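Local coordinates for periplasmic cell division protein (SufI) (Aquifex aeolicus, PDB 6SYY) that is a multicopper oxidase that holds four copper ions and probably couples oxidation of its substrates to reduction of oxygen, at residues 439-444 against 489-494. Sequence-based numbering, arbitrary orientation.
Sequences VIIEYV and VRIAVD
Ile491 and Ile441 form a hydrogen-bonded pair between two antiparallel strands. CG1 of Ile491 lies between its own backbone N and carbonyl carbon (chi1 65°), which turns this branch toward the neighbouring strand. CG1 then sits 3.7 Å from CB of Ile441. Beyond it, CD1 of Ile491 reaches CE2 of Tyr443 at 3.8 Å, approaching the ring obliquely. Ile441 CG2 lies over one face of the same ring, offset toward its rim. The other branch of Ile441 ends in CD1, which meets CG2 of Val493 at 4.1 Å. With an alanine in place of Ile491, CG1 and CD1 are gone, and a gap is likely to open beside Ile441 CB and the CE2 side of the Tyr443 ring.

On the other face of the sheet, CD1 of Ile440 touches NH2 of Arg490 at 3.8 Å. CG of Glu442 meets CG of Arg490 at 4.1 Å. Their carboxylate and guanidinium planes are nearly perpendicular and do not pair; NH1 of Arg490 makes a salt bridge with Glu464.

Six backbone hydrogen bonds join the strands. Ile491 N to Ile441 O is nearly straight at 173°, whereas Ile441 N to Ile491 O is bent to 137°. Tyr443 also packs on Val481 and Val483 of strand 480-483, in the facing sheet. The arrangement is characteristic of the cupredoxin-type beta-sandwich of multicopper oxidases, here in the C-terminal domain that supplies copper ligands His451 and His454.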
ATOM      1  N   VAL A 439      14.810 -13.539 -11.275  1.00 42.37           N
ATOM      2  CA  VAL A 439      13.640 -14.286 -11.717  1.00 28.54           C
ATOM      3  C   VAL A 439      12.706 -13.334 -12.445  1.00 29.39           C
ATOM      4  O   VAL A 439      12.444 -12.224 -11.967  1.00 33.46           O
ATOM      5  CB  VAL A 439      12.908 -14.956 -10.538  1.00 36.80           C
ATOM      6  CG1 VAL A 439      11.732 -15.781 -11.043  1.00 39.30           C
ATOM      7  CG2 VAL A 439      13.869 -15.820  -9.738  1.00 39.26           C
ATOM      8  N   ILE A 440      12.218 -13.759 -13.603  1.00 31.07           N
ATOM      9  CA  ILE A 440      11.114 -13.095 -14.279  1.00 30.38           C
ATOM     10  C   ILE A 440       9.838 -13.817 -13.881  1.00 30.76           C
ATOM     11  O   ILE A 440       9.668 -15.005 -14.178  1.00 43.75           O
ATOM     12  CB  ILE A 440      11.294 -13.094 -15.804  1.00 30.29           C
ATOM     13  CG1 ILE A 440      12.534 -12.288 -16.196  1.00 34.10           C
ATOM     14  CG2 ILE A 440      10.048 -12.539 -16.484  1.00 30.42           C
ATOM     15  CD1 ILE A 440      12.788 -12.254 -17.691  1.00 42.01           C
ATOM     16  N   ILE A 441       8.949 -13.120 -13.190  1.00 27.45           N
ATOM     17  CA  ILE A 441       7.651 -13.669 -12.833  1.00 26.79           C
ATOM     18  C   ILE A 441       6.645 -13.225 -13.881  1.00 41.56           C
ATOM     19  O   ILE A 441       6.612 -12.053 -14.273  1.00 37.40           O
ATOM     20  CB  ILE A 441       7.227 -13.236 -11.421  1.00 29.93           C
ATOM     21  CG1 ILE A 441       8.155 -13.865 -10.383  1.00 30.04           C
ATOM     22  CG2 ILE A 441       5.787 -13.637 -11.150  1.00 26.86           C
ATOM     23  CD1 ILE A 441       7.713 -13.629  -8.954  1.00 38.26           C
ATOM     24  N   GLU A 442       5.833 -14.167 -14.342  1.00 42.01           N
ATOM     25  CA  GLU A 442       4.896 -13.958 -15.437  1.00 31.88           C
ATOM     26  C   GLU A 442       3.498 -14.250 -14.907  1.00 35.10           C
ATOM     27  O   GLU A 442       3.074 -15.410 -14.859  1.00 35.30           O
ATOM     28  CB  GLU A 442       5.250 -14.853 -16.621  1.00 28.21           C
ATOM     29  CG  GLU A 442       4.369 -14.670 -17.831  1.00 68.99           C
ATOM     30  CD  GLU A 442       4.846 -15.498 -18.997  1.00 78.56           C
ATOM     31  OE1 GLU A 442       5.880 -16.183 -18.841  1.00 40.43           O
ATOM     32  OE2 GLU A 442       4.191 -15.461 -20.061  1.00 57.25           O
ATOM     33  N   TYR A 443       2.794 -13.204 -14.493  1.00 22.73           N
ATOM     34  CA  TYR A 443       1.412 -13.351 -14.070  1.00 23.43           C
ATOM     35  C   TYR A 443       0.521 -13.504 -15.294  1.00 32.73           C
ATOM     36  O   TYR A 443       0.582 -12.688 -16.219  1.00 32.23           O
ATOM     37  CB  TYR A 443       0.968 -12.148 -13.244  1.00 28.96           C
ATOM     38  CG  TYR A 443       1.626 -12.041 -11.888  1.00 43.75           C
ATOM     39  CD1 TYR A 443       1.440 -13.025 -10.929  1.00 32.65           C
ATOM     40  CD2 TYR A 443       2.411 -10.945 -11.560  1.00 30.20           C
ATOM     41  CE1 TYR A 443       2.031 -12.927  -9.679  1.00 29.88           C
ATOM     42  CE2 TYR A 443       3.005 -10.837 -10.316  1.00 35.04           C
ATOM     43  CZ  TYR A 443       2.810 -11.833  -9.379  1.00 29.87           C
ATOM     44  OH  TYR A 443       3.398 -11.735  -8.139  1.00 31.85           O
ATOM     45  N   VAL A 444      -0.298 -14.552 -15.302  1.00 23.42           N
ATOM     46  CA  VAL A 444      -1.250 -14.807 -16.376  1.00 30.94           C
ATOM     47  C   VAL A 444      -2.630 -14.895 -15.742  1.00 35.48           C
ATOM     48  O   VAL A 444      -2.954 -15.893 -15.086  1.00 42.04           O
ATOM     49  CB  VAL A 444      -0.918 -16.089 -17.152  1.00 36.94           C
ATOM     50  CG1 VAL A 444      -1.883 -16.263 -18.309  1.00 31.50           C
ATOM     51  CG2 VAL A 444       0.519 -16.057 -17.651  1.00 36.64           C
ATOM     52  N   VAL A 489       1.309 -10.001 -17.385  1.00 36.14           N
ATOM     53  CA  VAL A 489       2.283  -9.006 -16.956  1.00 32.47           C
ATOM     54  C   VAL A 489       3.575  -9.732 -16.609  1.00 58.80           C
ATOM     55  O   VAL A 489       3.546 -10.791 -15.972  1.00 46.83           O
ATOM     56  CB  VAL A 489       1.766  -8.191 -15.750  1.00 22.62           C
ATOM     57  CG1 VAL A 489       2.778  -7.133 -15.328  1.00 24.07           C
ATOM     58  CG2 VAL A 489       0.430  -7.544 -16.085  1.00 32.78           C
ATOM     59  N   ARG A 490       4.705  -9.176 -17.045  1.00 29.42           N
ATOM     60  CA  ARG A 490       6.023  -9.726 -16.751  1.00 33.70           C
ATOM     61  C   ARG A 490       6.790  -8.759 -15.857  1.00 38.28           C
ATOM     62  O   ARG A 490       6.936  -7.578 -16.195  1.00 32.80           O
ATOM     63  CB  ARG A 490       6.807 -10.005 -18.039  1.00 26.91           C
ATOM     64  CG  ARG A 490       6.274 -11.190 -18.851  1.00 33.50           C
ATOM     65  CD  ARG A 490       6.882 -11.273 -20.258  1.00 43.65           C
ATOM     66  NE  ARG A 490       8.305 -11.604 -20.252  1.00 71.48           N
ATOM     67  CZ  ARG A 490       9.273 -10.774 -20.637  1.00 90.44           C
ATOM     68  NH1 ARG A 490       8.980  -9.554 -21.069  1.00 50.11           N
ATOM     69  NH2 ARG A 490      10.540 -11.169 -20.597  1.00 73.44           N
ATOM     70  N   ILE A 491       7.268  -9.259 -14.717  1.00 30.36           N
ATOM     71  CA  ILE A 491       8.055  -8.468 -13.781  1.00 27.17           C
ATOM     72  C   ILE A 491       9.394  -9.159 -13.565  1.00 26.79           C
ATOM     73  O   ILE A 491       9.552 -10.357 -13.815  1.00 40.18           O
ATOM     74  CB  ILE A 491       7.333  -8.254 -12.434  1.00 23.39           C
ATOM     75  CG1 ILE A 491       7.142  -9.590 -11.705  1.00 22.55           C
ATOM     76  CG2 ILE A 491       5.992  -7.562 -12.641  1.00 21.59           C
ATOM     77  CD1 ILE A 491       6.518  -9.442 -10.339  1.00 19.72           C
ATOM     78  N   ALA A 492      10.367  -8.384 -13.090  1.00 37.69           N
ATOM     79  CA  ALA A 492      11.711  -8.877 -12.820  1.00 29.86           C
ATOM     80  C   ALA A 492      12.031  -8.681 -11.346  1.00 34.72           C
ATOM     81  O   ALA A 492      11.850  -7.582 -10.813  1.00 28.89           O
ATOM     82  CB  ALA A 492      12.749  -8.154 -13.680  1.00 28.52           C
ATOM     83  N   VAL A 493      12.511  -9.739 -10.694  1.00 26.72           N
ATOM     84  CA  VAL A 493      12.834  -9.714  -9.270  1.00 26.05           C
ATOM     85  C   VAL A 493      14.283 -10.145  -9.095  1.00 39.90           C
ATOM     86  O   VAL A 493      14.664 -11.245  -9.516  1.00 32.67           O
ATOM     87  CB  VAL A 493      11.907 -10.624  -8.449  1.00 30.75           C
ATOM     88  CG1 VAL A 493      11.887 -10.178  -6.988  1.00 27.78           C
ATOM     89  CG2 VAL A 493      10.505 -10.642  -9.037  1.00 23.21           C
ATOM     90  N   ASP A 494      15.086  -9.284  -8.474  1.00 36.50           N
ATOM     91  CA  ASP A 494      16.430  -9.655  -8.037  1.00 34.03           C
ATOM     92  C   ASP A 494      16.307 -10.143  -6.601  1.00 25.30           C
ATOM     93  O   ASP A 494      16.193  -9.345  -5.666  1.00 32.76           O
ATOM     94  CB  ASP A 494      17.393  -8.480  -8.155  1.00 25.54           C
ATOM     95  CG  ASP A 494      18.807  -8.827  -7.699  1.00 36.99           C
ATOM     96  OD1 ASP A 494      19.057  -9.994  -7.318  1.00 40.07           O
ATOM     97  OD2 ASP A 494      19.674  -7.930  -7.723  1.00 78.00           O
TER